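Local coordinates for HpcH/HpaI aldolase (Desulfitobacterium hafniense, PDB 3QZ6), which belongs to the HpcH/HpaI aldolase/citrate lyase family and folds as a TIM barrel of eight parallel strands ringed by helices, at residues A[68-73]-A[89-95]; A[76-81]-A[105-110]; A[150-154]-A[177-182]; A[173-178]-A[196-201]. All coordinates share one frame; numbering follows the deposited sequence.

Interaction 1 (A[68-73]-A[89-95]); sequences SVLVRI and AEGFMIP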
loop_
_atom_site.group_PDB
_atom_site.type_symbol
_atom_site.label_atom_id
_atom_site.label_comp_id
_atom_site.label_asym_id
_atom_site.label_seq_id
_atom_site.Cartn_x
_atom_site.Cartn_y
_atom_site.Cartn_z
ATOM N N SER A 68 10.257 -14.554 -3.605
ATOM C CA SER A 68 9.401 -15.662 -4.003
ATOM C C SER A 68 7.929 -15.289 -3.841
ATOM O O SER A 68 7.545 -14.686 -2.844
ATOM C CB SER A 68 9.699 -16.896 -3.145
ATOM O OG SER A 68 11.052 -17.296 -3.263
ATOM N N VAL A 69 7.105 -15.670 -4.808
ATOM C CA VAL A 69 5.679 -15.374 -4.738
ATOM C C VAL A 69 4.919 -16.667 -4.474
ATOM O O VAL A 69 5.020 -17.611 -5.253
ATOM C CB VAL A 69 5.173 -14.752 -6.057
ATOM C CG1 VAL A 69 3.679 -14.425 -5.973
ATOM C CG2 VAL A 69 5.993 -13.483 -6.414
ATOM N N LEU A 70 4.185 -16.727 -3.365
ATOM C CA LEU A 70 3.296 -17.863 -3.120
ATOM C C LEU A 70 1.875 -17.370 -3.306
ATOM O O LEU A 70 1.626 -16.174 -3.228
ATOM C CB LEU A 70 3.464 -18.407 -1.701
ATOM C CG LEU A 70 4.882 -18.822 -1.293
ATOM C CD1 LEU A 70 4.876 -19.323 0.148
ATOM C CD2 LEU A 70 5.431 -19.903 -2.234
ATOM N N VAL A 71 0.943 -18.284 -3.541
ATOM C CA VAL A 71 -0.455 -17.898 -3.666
ATOM C C VAL A 71 -1.331 -18.742 -2.741
ATOM O O VAL A 71 -1.179 -19.957 -2.666
ATOM C CB VAL A 71 -0.959 -18.051 -5.108
ATOM C CG1 VAL A 71 -2.396 -17.502 -5.227
ATOM C CG2 VAL A 71 -0.028 -17.322 -6.090
ATOM N N ARG A 72 -2.244 -18.085 -2.035
ATOM C CA ARG A 72 -3.249 -18.780 -1.242
ATOM C C ARG A 72 -4.458 -18.946 -2.156
ATOM O O ARG A 72 -5.127 -17.970 -2.494
ATOM C CB ARG A 72 -3.609 -17.936 -0.023
ATOM C CG ARG A 72 -4.724 -18.483 0.864
ATOM C CD ARG A 72 -5.276 -17.330 1.711
ATOM N NE ARG A 72 -5.199 -17.616 3.126
ATOM C CZ ARG A 72 -5.250 -16.703 4.089
ATOM N NH1 ARG A 72 -5.370 -15.415 3.801
ATOM N NH2 ARG A 72 -5.172 -17.086 5.354
ATOM N N ILE A 73 -4.719 -20.172 -2.588
ATOM C CA ILE A 73 -5.771 -20.411 -3.564
ATOM C C ILE A 73 -7.061 -20.824 -2.869
ATOM O O ILE A 73 -7.029 -21.413 -1.804
ATOM C CB ILE A 73 -5.340 -21.463 -4.588
ATOM C CG1 ILE A 73 -4.917 -22.763 -3.886
ATOM C CG2 ILE A 73 -4.210 -20.890 -5.469
ATOM C CD1 ILE A 73 -4.410 -23.840 -4.856
ATOM N N ALA A 89 4.601 -18.554 -9.867
ATOM C CA ALA A 89 4.518 -18.630 -8.416
ATOM C C ALA A 89 5.368 -19.823 -8.004
ATOM O O ALA A 89 5.397 -20.840 -8.703
ATOM C CB ALA A 89 3.081 -18.831 -7.971
ATOM N N GLU A 90 6.067 -19.717 -6.882
ATOM C CA GLU A 90 6.899 -20.845 -6.447
ATOM C C GLU A 90 6.060 -21.913 -5.768
ATOM O O GLU A 90 6.512 -23.051 -5.557
ATOM C CB GLU A 90 8.020 -20.384 -5.511
ATOM C CG GLU A 90 9.060 -19.498 -6.197
ATOM C CD GLU A 90 10.362 -19.418 -5.415
ATOM O OE1 GLU A 90 10.599 -20.299 -4.564
ATOM O OE2 GLU A 90 11.150 -18.476 -5.645
ATOM N N GLY A 91 4.830 -21.556 -5.419
ATOM C CA GLY A 91 3.973 -22.529 -4.767
ATOM C C GLY A 91 2.811 -21.915 -4.028
ATOM O O GLY A 91 2.410 -20.772 -4.301
ATOM N N PHE A 92 2.291 -22.670 -3.064
ATOM C CA PHE A 92 0.971 -22.393 -2.519
ATOM C C PHE A 92 0.869 -22.509 -1.015
ATOM O O PHE A 92 1.569 -23.294 -0.382
ATOM C CB PHE A 92 -0.028 -23.382 -3.124
ATOM C CG PHE A 92 -0.047 -23.365 -4.611
ATOM C CD1 PHE A 92 -0.622 -22.301 -5.291
ATOM C CD2 PHE A 92 0.526 -24.400 -5.333
ATOM C CE1 PHE A 92 -0.621 -22.271 -6.678
ATOM C CE2 PHE A 92 0.532 -24.382 -6.711
ATOM C CZ PHE A 92 -0.048 -23.321 -7.391
HETATM N N MSE A 93 -0.043 -21.726 -0.455
HETATM C CA MSE A 93 -0.581 -22.037 0.853
HETATM C C MSE A 93 -1.990 -22.550 0.600
HETATM O O MSE A 93 -2.825 -21.836 0.038
HETATM C CB MSE A 93 -0.615 -20.798 1.743
HETATM C CG MSE A 93 -1.223 -21.059 3.122
HETATM SE SE MSE A 93 -0.997 -19.527 4.342
HETATM C CE MSE A 93 -2.129 -18.279 3.424
ATOM N N ILE A 94 -2.236 -23.802 0.971
ATOM C CA ILE A 94 -3.540 -24.421 0.775
ATOM C C ILE A 94 -4.370 -24.218 2.043
ATOM O O ILE A 94 -3.987 -24.678 3.118
ATOM C CB ILE A 94 -3.399 -25.943 0.510
ATOM C CG1 ILE A 94 -2.401 -26.201 -0.629
ATOM C CG2 ILE A 94 -4.759 -26.557 0.186
ATOM C CD1 ILE A 94 -2.814 -25.530 -1.944
ATOM N N PRO A 95 -5.513 -23.534 1.927
ATOM C CA PRO A 95 -6.256 -23.154 3.139
ATOM C C PRO A 95 -7.143 -24.273 3.671
ATOM O O PRO A 95 -7.583 -25.115 2.892
ATOM C CB PRO A 95 -7.133 -21.994 2.651
ATOM C CG PRO A 95 -7.395 -22.332 1.193
ATOM C CD PRO A 95 -6.107 -22.964 0.698
#

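Interaction 2 (A[76-81]-A[105-110]); sequences VDRAHV and ETVRLA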
loop_
_atom_site.group_PDB
_atom_site.type_symbol
_atom_site.label_atom_id
_atom_site.label_comp_id
_atom_site.label_asym_id
_atom_site.label_seq_id
_atom_site.Cartn_x
_atom_site.Cartn_y
_atom_site.Cartn_z
ATOM N N VAL A 76 -8.519 -26.371 -4.545
ATOM C CA VAL A 76 -7.482 -27.109 -5.241
ATOM C C VAL A 76 -8.032 -27.691 -6.537
ATOM O O VAL A 76 -8.803 -28.638 -6.519
ATOM C CB VAL A 76 -6.940 -28.231 -4.348
ATOM C CG1 VAL A 76 -5.922 -29.079 -5.103
ATOM C CG2 VAL A 76 -6.322 -27.629 -3.092
ATOM N N ASP A 77 -7.679 -27.087 -7.662
ATOM C CA ASP A 77 -7.994 -27.687 -8.955
ATOM C C ASP A 77 -6.903 -27.350 -9.955
ATOM O O ASP A 77 -5.992 -26.581 -9.653
ATOM C CB ASP A 77 -9.402 -27.310 -9.471
ATOM C CG ASP A 77 -9.563 -25.818 -9.740
ATOM O OD1 ASP A 77 -8.526 -25.105 -9.782
ATOM O OD2 ASP A 77 -10.734 -25.365 -9.919
ATOM N N ARG A 78 -7.003 -27.934 -11.142
ATOM C CA ARG A 78 -5.966 -27.796 -12.152
ATOM C C ARG A 78 -5.863 -26.356 -12.621
ATOM O O ARG A 78 -4.755 -25.841 -12.827
ATOM C CB ARG A 78 -6.243 -28.735 -13.335
ATOM C CG ARG A 78 -5.052 -28.904 -14.269
ATOM C CD ARG A 78 -5.252 -30.102 -15.203
ATOM N NE ARG A 78 -4.013 -30.390 -15.913
ATOM C CZ ARG A 78 -3.633 -29.774 -17.025
ATOM N NH1 ARG A 78 -4.407 -28.842 -17.575
ATOM N NH2 ARG A 78 -2.485 -30.103 -17.597
ATOM N N ALA A 79 -7.014 -25.698 -12.775
ATOM C CA ALA A 79 -7.033 -24.299 -13.216
ATOM C C ALA A 79 -6.148 -23.428 -12.320
ATOM O O ALA A 79 -5.379 -22.602 -12.815
ATOM C CB ALA A 79 -8.457 -23.755 -13.247
ATOM N N HIS A 80 -6.238 -23.610 -11.003
ATOM C CA HIS A 80 -5.400 -22.801 -10.110
ATOM C C HIS A 80 -3.959 -23.285 -10.089
ATOM O O HIS A 80 -3.028 -22.505 -10.282
ATOM C CB HIS A 80 -5.962 -22.775 -8.690
ATOM C CG HIS A 80 -7.215 -21.965 -8.575
ATOM N ND1 HIS A 80 -8.462 -22.473 -8.877
ATOM C CD2 HIS A 80 -7.407 -20.663 -8.248
ATOM C CE1 HIS A 80 -9.372 -21.531 -8.704
ATOM N NE2 HIS A 80 -8.760 -20.422 -8.327
ATOM N N VAL A 81 -3.774 -24.577 -9.857
ATOM C CA VAL A 81 -2.430 -25.083 -9.620
ATOM C C VAL A 81 -1.550 -25.049 -10.866
ATOM O O VAL A 81 -0.427 -24.555 -10.827
ATOM C CB VAL A 81 -2.465 -26.504 -9.021
ATOM C CG1 VAL A 81 -1.057 -27.067 -8.936
ATOM C CG2 VAL A 81 -3.132 -26.460 -7.630
ATOM N N GLU A 105 -3.936 -34.538 -3.728
ATOM C CA GLU A 105 -4.434 -33.913 -4.946
ATOM C C GLU A 105 -3.628 -32.658 -5.296
ATOM O O GLU A 105 -3.332 -32.409 -6.464
ATOM C CB GLU A 105 -5.915 -33.585 -4.796
ATOM C CG GLU A 105 -6.533 -32.949 -6.023
ATOM C CD GLU A 105 -6.637 -33.904 -7.206
ATOM O OE1 GLU A 105 -6.279 -35.101 -7.069
ATOM O OE2 GLU A 105 -7.082 -33.448 -8.279
ATOM N N THR A 106 -3.269 -31.868 -4.288
ATOM C CA THR A 106 -2.404 -30.714 -4.520
ATOM C C THR A 106 -1.067 -31.142 -5.130
ATOM O O THR A 106 -0.613 -30.587 -6.132
ATOM C CB THR A 106 -2.122 -29.939 -3.236
ATOM O OG1 THR A 106 -3.360 -29.505 -2.657
ATOM C CG2 THR A 106 -1.266 -28.715 -3.554
ATOM N N VAL A 107 -0.446 -32.145 -4.532
ATOM C CA VAL A 107 0.828 -32.641 -5.036
ATOM C C VAL A 107 0.695 -33.252 -6.444
ATOM O O VAL A 107 1.549 -33.034 -7.304
ATOM C CB VAL A 107 1.460 -33.646 -4.054
ATOM C CG1 VAL A 107 2.699 -34.307 -4.678
ATOM C CG2 VAL A 107 1.817 -32.934 -2.748
ATOM N N ARG A 108 -0.375 -34.002 -6.687
ATOM C CA ARG A 108 -0.591 -34.573 -8.021
ATOM C C ARG A 108 -0.636 -33.485 -9.103
ATOM O O ARG A 108 -0.109 -33.658 -10.204
ATOM C CB ARG A 108 -1.888 -35.379 -8.071
ATOM C CG ARG A 108 -2.099 -36.132 -9.405
ATOM C CD ARG A 108 -3.459 -36.845 -9.468
ATOM N NE ARG A 108 -4.590 -35.909 -9.484
ATOM C CZ ARG A 108 -5.043 -35.281 -10.569
ATOM N NH1 ARG A 108 -4.470 -35.473 -11.751
ATOM N NH2 ARG A 108 -6.077 -34.457 -10.477
ATOM N N LEU A 109 -1.274 -32.362 -8.791
ATOM C CA LEU A 109 -1.422 -31.291 -9.770
ATOM C C LEU A 109 -0.157 -30.463 -9.919
ATOM O O LEU A 109 0.080 -29.862 -10.966
ATOM C CB LEU A 109 -2.579 -30.382 -9.379
ATOM C CG LEU A 109 -3.981 -30.998 -9.469
ATOM C CD1 LEU A 109 -4.999 -30.081 -8.799
ATOM C CD2 LEU A 109 -4.379 -31.273 -10.923
ATOM N N ALA A 110 0.662 -30.456 -8.873
ATOM C CA ALA A 110 1.785 -29.522 -8.773
ATOM C C ALA A 110 3.112 -30.095 -9.254
ATOM O O ALA A 110 4.040 -29.341 -9.549
ATOM C CB ALA A 110 1.929 -29.044 -7.337
HETATM O O HOH W 1 -8.896 -31.268 -8.536
#

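Interaction 3 (A[150-154]-A[177-182]); sequences IEHVK and DLSNDL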
loop_
_atom_site.group_PDB
_atom_site.type_symbol
_atom_site.label_atom_id
_atom_site.label_comp_id
_atom_site.label_asym_id
_atom_site.label_seq_id
_atom_site.Cartn_x
_atom_site.Cartn_y
_atom_site.Cartn_z
ATOM N N ILE A 150 -3.587 -25.045 8.509
ATOM C CA ILE A 150 -4.474 -25.776 9.405
ATOM C C ILE A 150 -5.425 -24.824 10.115
ATOM O O ILE A 150 -4.987 -23.871 10.762
ATOM C CB ILE A 150 -3.653 -26.522 10.482
ATOM C CG1 ILE A 150 -2.647 -27.488 9.832
ATOM C CG2 ILE A 150 -4.573 -27.236 11.454
ATOM C CD1 ILE A 150 -3.269 -28.559 8.914
ATOM N N GLU A 151 -6.723 -25.077 10.001
ATOM C CA GLU A 151 -7.725 -24.184 10.578
ATOM C C GLU A 151 -8.845 -24.917 11.316
ATOM O O GLU A 151 -9.801 -24.286 11.755
ATOM C CB GLU A 151 -8.383 -23.347 9.474
ATOM C CG GLU A 151 -7.439 -22.566 8.606
ATOM C CD GLU A 151 -8.186 -21.638 7.654
ATOM O OE1 GLU A 151 -9.037 -22.137 6.873
ATOM O OE2 GLU A 151 -7.932 -20.410 7.702
ATOM N N HIS A 152 -8.745 -26.236 11.433
ATOM C CA HIS A 152 -9.830 -27.026 12.016
ATOM C C HIS A 152 -9.301 -27.944 13.104
ATOM O O HIS A 152 -8.220 -28.516 12.972
ATOM C CB HIS A 152 -10.536 -27.876 10.949
ATOM C CG HIS A 152 -11.176 -27.079 9.854
ATOM N ND1 HIS A 152 -10.484 -26.655 8.741
ATOM C CD2 HIS A 152 -12.449 -26.645 9.693
ATOM C CE1 HIS A 152 -11.299 -25.982 7.946
ATOM N NE2 HIS A 152 -12.497 -25.962 8.500
ATOM N N VAL A 153 -10.069 -28.088 14.177
ATOM C CA VAL A 153 -9.729 -29.027 15.243
ATOM C C VAL A 153 -9.561 -30.442 14.695
ATOM O O VAL A 153 -8.686 -31.190 15.123
ATOM C CB VAL A 153 -10.804 -29.017 16.340
ATOM C CG1 VAL A 153 -10.508 -30.083 17.399
ATOM C CG2 VAL A 153 -10.889 -27.635 16.966
ATOM N N LYS A 154 -10.406 -30.797 13.738
ATOM C CA LYS A 154 -10.359 -32.118 13.121
ATOM C C LYS A 154 -9.035 -32.344 12.383
ATOM O O LYS A 154 -8.488 -33.454 12.382
ATOM C CB LYS A 154 -11.551 -32.276 12.173
ATOM C CG LYS A 154 -11.413 -33.338 11.100
ATOM C CD LYS A 154 -12.433 -33.076 9.992
ATOM C CE LYS A 154 -12.461 -34.181 8.944
ATOM N NZ LYS A 154 -13.499 -33.918 7.900
ATOM N N ASP A 177 -9.797 -18.625 11.807
ATOM C CA ASP A 177 -10.697 -19.751 11.558
ATOM C C ASP A 177 -10.530 -20.827 12.632
ATOM O O ASP A 177 -11.508 -21.423 13.078
ATOM C CB ASP A 177 -10.477 -20.358 10.166
ATOM C CG ASP A 177 -11.158 -19.550 9.047
ATOM O OD1 ASP A 177 -12.346 -19.184 9.186
ATOM O OD2 ASP A 177 -10.498 -19.281 8.024
ATOM N N LEU A 178 -9.291 -21.085 13.037
ATOM C CA LEU A 178 -9.050 -22.105 14.050
ATOM C C LEU A 178 -9.719 -21.714 15.356
ATOM O O LEU A 178 -10.406 -22.524 15.976
ATOM C CB LEU A 178 -7.558 -22.323 14.271
ATOM C CG LEU A 178 -7.177 -23.387 15.308
ATOM C CD1 LEU A 178 -7.698 -24.777 14.910
ATOM C CD2 LEU A 178 -5.664 -23.415 15.488
ATOM N N SER A 179 -9.528 -20.466 15.776
ATOM C CA SER A 179 -10.181 -19.986 16.990
ATOM C C SER A 179 -11.694 -20.111 16.831
ATOM O O SER A 179 -12.402 -20.434 17.778
ATOM C CB SER A 179 -9.773 -18.542 17.316
ATOM O OG SER A 179 -10.223 -17.630 16.323
ATOM N N ASN A 180 -12.189 -19.882 15.620
ATOM C CA ASN A 180 -13.614 -20.046 15.375
ATOM C C ASN A 180 -14.031 -21.490 15.574
ATOM O O ASN A 180 -15.066 -21.765 16.183
ATOM C CB ASN A 180 -14.017 -19.573 13.973
ATOM C CG ASN A 180 -15.535 -19.437 13.820
ATOM O OD1 ASN A 180 -16.260 -19.241 14.803
ATOM N ND2 ASN A 180 -16.015 -19.526 12.588
ATOM N N ASP A 181 -13.221 -22.415 15.065
ATOM C CA ASP A 181 -13.546 -23.831 15.182
ATOM C C ASP A 181 -13.492 -24.291 16.640
ATOM O O ASP A 181 -14.147 -25.262 17.007
ATOM C CB ASP A 181 -12.620 -24.695 14.323
ATOM C CG ASP A 181 -13.266 -26.015 13.915
ATOM O OD1 ASP A 181 -14.456 -26.006 13.534
ATOM O OD2 ASP A 181 -12.595 -27.065 13.971
ATOM N N LEU A 182 -12.710 -23.596 17.463
ATOM C CA LEU A 182 -12.631 -23.906 18.892
ATOM C C LEU A 182 -13.761 -23.244 19.676
ATOM O O LEU A 182 -13.833 -23.365 20.898
ATOM C CB LEU A 182 -11.281 -23.462 19.459
ATOM C CG LEU A 182 -10.094 -24.340 19.063
ATOM C CD1 LEU A 182 -8.795 -23.560 19.167
ATOM C CD2 LEU A 182 -10.055 -25.628 19.917
HETATM O O HOH W 2 -7.952 -17.977 9.519
HETATM O O HOH W 3 -13.072 -29.471 13.149
#

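Interaction 4 (A[173-178]-A[196-201]); sequences FGPRDL and CYEKVY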
loop_
_atom_site.group_PDB
_atom_site.type_symbol
_atom_site.label_atom_id
_atom_site.label_comp_id
_atom_site.label_asym_id
_atom_site.label_seq_id
_atom_site.Cartn_x
_atom_site.Cartn_y
_atom_site.Cartn_z
ATOM N N PHE A 173 -0.725 -22.093 10.255
ATOM C CA PHE A 173 -2.060 -21.991 10.839
ATOM C C PHE A 173 -2.848 -20.807 10.302
ATOM O O PHE A 173 -2.270 -19.804 9.871
ATOM C CB PHE A 173 -1.947 -21.853 12.356
ATOM C CG PHE A 173 -1.049 -22.879 12.970
ATOM C CD1 PHE A 173 -1.493 -24.179 13.147
ATOM C CD2 PHE A 173 0.248 -22.555 13.325
ATOM C CE1 PHE A 173 -0.665 -25.139 13.691
ATOM C CE2 PHE A 173 1.086 -23.510 13.872
ATOM C CZ PHE A 173 0.629 -24.803 14.053
ATOM N N GLY A 174 -4.172 -20.931 10.353
ATOM C CA GLY A 174 -5.071 -19.807 10.139
ATOM C C GLY A 174 -5.757 -19.543 11.467
ATOM O O GLY A 174 -6.778 -20.150 11.775
ATOM N N PRO A 175 -5.179 -18.654 12.280
ATOM C CA PRO A 175 -5.626 -18.526 13.677
ATOM C C PRO A 175 -7.086 -18.091 13.827
ATOM O O PRO A 175 -7.762 -18.540 14.751
ATOM C CB PRO A 175 -4.683 -17.464 14.252
ATOM C CG PRO A 175 -3.488 -17.484 13.360
ATOM C CD PRO A 175 -4.007 -17.813 11.990
ATOM N N ARG A 176 -7.572 -17.227 12.945
ATOM C CA ARG A 176 -8.933 -16.740 13.087
ATOM C C ARG A 176 -9.939 -17.874 12.896
ATOM O O ARG A 176 -10.834 -18.064 13.723
ATOM C CB ARG A 176 -9.222 -15.601 12.106
ATOM C CG ARG A 176 -10.625 -14.989 12.268
ATOM C CD ARG A 176 -10.720 -13.648 11.542
ATOM N NE ARG A 176 -9.807 -12.681 12.141
ATOM C CZ ARG A 176 -9.136 -11.754 11.461
ATOM N NH1 ARG A 176 -9.281 -11.652 10.149
ATOM N NH2 ARG A 176 -8.324 -10.917 12.098
ATOM N N ASP A 177 -9.797 -18.625 11.807
ATOM C CA ASP A 177 -10.697 -19.751 11.558
ATOM C C ASP A 177 -10.530 -20.827 12.632
ATOM O O ASP A 177 -11.508 -21.423 13.078
ATOM C CB ASP A 177 -10.477 -20.358 10.166
ATOM C CG ASP A 177 -11.158 -19.550 9.047
ATOM O OD1 ASP A 177 -12.346 -19.184 9.186
ATOM O OD2 ASP A 177 -10.498 -19.281 8.024
ATOM N N LEU A 178 -9.291 -21.085 13.037
ATOM C CA LEU A 178 -9.050 -22.105 14.050
ATOM C C LEU A 178 -9.719 -21.714 15.356
ATOM O O LEU A 178 -10.406 -22.524 15.976
ATOM C CB LEU A 178 -7.558 -22.323 14.271
ATOM C CG LEU A 178 -7.177 -23.387 15.308
ATOM C CD1 LEU A 178 -7.698 -24.777 14.910
ATOM C CD2 LEU A 178 -5.664 -23.415 15.488
ATOM N N CYS A 196 -3.180 -26.393 20.182
ATOM C CA CYS A 196 -3.263 -26.890 18.812
ATOM C C CYS A 196 -1.932 -26.706 18.082
ATOM O O CYS A 196 -1.433 -27.624 17.429
ATOM C CB CYS A 196 -4.384 -26.184 18.033
ATOM S SG CYS A 196 -6.064 -26.574 18.591
ATOM N N TYR A 197 -1.359 -25.512 18.182
ATOM C CA TYR A 197 -0.089 -25.246 17.509
ATOM C C TYR A 197 0.945 -26.282 17.921
ATOM O O TYR A 197 1.652 -26.840 17.080
ATOM C CB TYR A 197 0.439 -23.856 17.864
ATOM C CG TYR A 197 -0.403 -22.698 17.381
ATOM C CD1 TYR A 197 -1.353 -22.860 16.377
ATOM C CD2 TYR A 197 -0.235 -21.432 17.928
ATOM C CE1 TYR A 197 -2.114 -21.780 15.936
ATOM C CE2 TYR A 197 -0.983 -20.357 17.495
ATOM C CZ TYR A 197 -1.913 -20.533 16.499
ATOM O OH TYR A 197 -2.650 -19.443 16.095
ATOM N N GLU A 198 1.036 -26.525 19.228
ATOM C CA GLU A 198 2.025 -27.456 19.765
ATOM C C GLU A 198 1.830 -28.853 19.196
ATOM O O GLU A 198 2.799 -29.514 18.816
ATOM C CB GLU A 198 1.962 -27.505 21.298
ATOM C CG GLU A 198 2.327 -26.202 22.008
ATOM C CD GLU A 198 3.831 -25.973 22.107
ATOM O OE1 GLU A 198 4.587 -26.581 21.317
ATOM O OE2 GLU A 198 4.256 -25.183 22.982
ATOM N N LYS A 199 0.579 -29.306 19.159
ATOM C CA LYS A 199 0.271 -30.632 18.631
ATOM C C LYS A 199 0.710 -30.730 17.184
ATOM O O LYS A 199 1.283 -31.729 16.765
ATOM C CB LYS A 199 -1.221 -30.946 18.734
ATOM C CG LYS A 199 -1.684 -31.361 20.117
ATOM C CD LYS A 199 -3.187 -31.597 20.148
ATOM C CE LYS A 199 -3.655 -31.942 21.555
ATOM N NZ LYS A 199 -5.134 -31.993 21.645
ATOM N N VAL A 200 0.442 -29.687 16.410
ATOM C CA VAL A 200 0.809 -29.716 15.003
ATOM C C VAL A 200 2.326 -29.686 14.826
ATOM O O VAL A 200 2.876 -30.397 13.986
ATOM C CB VAL A 200 0.160 -28.553 14.222
ATOM C CG1 VAL A 200 0.742 -28.488 12.799
ATOM C CG2 VAL A 200 -1.355 -28.735 14.202
ATOM N N TYR A 201 3.005 -28.869 15.619
ATOM C CA TYR A 201 4.462 -28.800 15.533
ATOM C C TYR A 201 5.122 -30.157 15.855
ATOM O O TYR A 201 6.082 -30.571 15.201
ATOM C CB TYR A 201 5.003 -27.700 16.450
ATOM C CG TYR A 201 4.996 -26.307 15.832
ATOM C CD1 TYR A 201 4.396 -26.062 14.604
ATOM C CD2 TYR A 201 5.613 -25.248 16.478
ATOM C CE1 TYR A 201 4.405 -24.783 14.039
ATOM C CE2 TYR A 201 5.623 -23.973 15.935
ATOM C CZ TYR A 201 5.017 -23.745 14.718
ATOM O OH TYR A 201 5.054 -22.473 14.193
#

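Interaction 1 (A[68-73]-A[89-95])
Val71 works in both directions: its N donates to Gly91 O at 3.0 Å, and its O accepts from Met93 N at 3.1 Å. One step earlier along both strands Glu90 N reaches Val69 O. The buried, tightly packed side is that of Val71 and Phe92. There the Phe92 ring takes Val71 O at its edge, and Ile73 CG2 lies 3.9 Å from Phe92 CD1. Ile73 CD1 meets Ile94 CD1, a match that suits branched aliphatics facing the helices. These are neighbouring parallel strands of a beta-alpha-beta unit in the TIM barrel, joined through helix 78-87. At the starting end, Ser68 OG donates to Glu90 OE2 (2.7 Å) from above the carboxylate plane, while Phe5 N and Leu6 N also bind that carboxylate. The other end is more open. Partly exposed Arg72 runs beside selenomethionine Met93, whose CE lies over one guanidinium face, 3.2 Å from Arg72 NE; the charge itself is met by Asp44 and Glu46.

Interaction 2 (A[76-81]-A[105-110])
Leu109 pushes its two methyls against the start of helix 78-87: CD1 rests 3.5 Å from Asp77 C, and CD2 lies 4.0 Å from Arg78 CB. On one flank Val76 CG1 touches the same Leu109 CD1 at 3.9 Å, while its CG2 lies against Thr106 OG1. That hydroxyl can sit beside a methyl because it is hydrogen-bonded to Thr102 O within its own helix. Further along, Val81 CG1, set anti to the backbone N (chi1 173°), reaches Leu109 CB at 3.7 Å and also touches Ala110, whose small side chain is consistent with the close approach there. A second shell fixes the backbones that bear these groups. Asp77 is the N-cap of helix 78-87: its OD1 accepts from His80 N and, from the opposite face of the carboxylate plane, from His80 ND1 at 2.8 Å. On the partner helix, Arg108 grips Glu105 side-on, NE to OE1 and NH2 to OE2 (2.6 Å), and also pairs with Glu117. A water donates to Glu105 OE2 and, weakly, to Val76 O. Helices 78-87 and 100-110 thus pack against each other outside the barrel, with Val76 and Thr106 resting on Ile94, Val81 on Phe92, and Ala110 on Ile146 of strand 145-150.

Interaction 3 (A[150-154]-A[177-182])
Glu151 and Asp177 bring two like-charged acceptor oxygens together without a hydrogen bond, OE2 of Glu151 lying 2.8 Å from OD2 of Asp177, with the carboxylate planes turned 80° apart. The extended Glu151 chain, its CG anti to the carbonyl carbon (chi1 -55°), carries the acid along Asp177 CB to this meeting. A water accepts from Asp177 N and lies 3.0 Å from Glu151 OE2. The one hydrogen bond across the contact runs from Val153 N to Asp181 OD2 at 2.7 Å, fairly straight (157°) and onto the anti lone pair. The same oxygen accepts from a water at 2.6 Å, and that water in turn accepts from Lys154 N. Asp181 thus serves one amide directly and the next through a water in the first turn of helix 153-157, where a negative charge would probably be favoured by the helix dipole. Weaker contacts fill in between. Leu178 CA sends its hydrogen toward Glu151 O, and Leu178 CD1 lies against the same carbonyl group. Val153 CG2 meets Leu182 CD2 at 3.7 Å. Glu151 directly follows strand 145-150, and Asp177 lies in the helix after strand 170-173, so both acids gather at the C-terminal end of the strands, where TIM barrels generally place their active sites.

Interaction 4 (A[173-178]-A[196-201])
Phe173, the last residue of strand 170-173, drives its ring into helix 191-207, the helix that carries the TIM-barrel chain on toward strand 210-215. Three aromatic rings cluster here, and their tilts define the contact. Tyr197 lies over one face of Phe173, with CD1 3.2 Å above the plane and over its centre. The planes are inclined at 36° with centroids 4.2 Å apart, so the pair is oblique. Phe173 CG, set anti to its own carbonyl carbon (chi1 -49°), brings the ring within reach of successive turns of the helix. At the ring's edge Val200 arrives head-on, its CB in the ring plane and 3.6 Å from Phe173 CE1; a beta-branched residue gives both methyls to that rim. Tyr201 also meets the edge, with its CE1 3.6 Å from Phe173 CE2, but its ring is tilted by 41° to that of Phe173. The Tyr201 hydroxyl bonds to Gly212 O, which satisfies the hydroxyl of this buried tyrosine. Tyr197 is wedged further by edge-to-face partners, Tyr194 and Phe213. From helix 175-181 Leu178 slides past Tyr197 in the opposite direction, its CD2 touching both Tyr197 CE1 and, at 4.0 Å, Cys196 CB. Where Tyr197 ends, its OH stops across the proline ring, 3.4 Å from Pro175 CB.

In the fold
Interaction 1 lies deepest, its centre about 5 Å from the centre of the chain, and is mainly backbone bonding between adjacent barrel strands. Interaction 2 belongs to the layer outside it: Ile94 and Ile73 of interaction 1 touch Val76, Thr106 and Val81, so the aliphatic faces of the two contacts merge. Interactions 3 and 4 share Asp177 and Leu178 and both use helix 175-181, which turns Asp177 toward Glu151 and Asp181 toward the start of helix 153-157 in one and an apolar side toward helix 191-207 in the other. Interaction 4 is buried and almost wholly aromatic and aliphatic, whereas interactions 2 and 3 are partly buried and include waters and carboxylates. Interactions 2 and 4 do not touch.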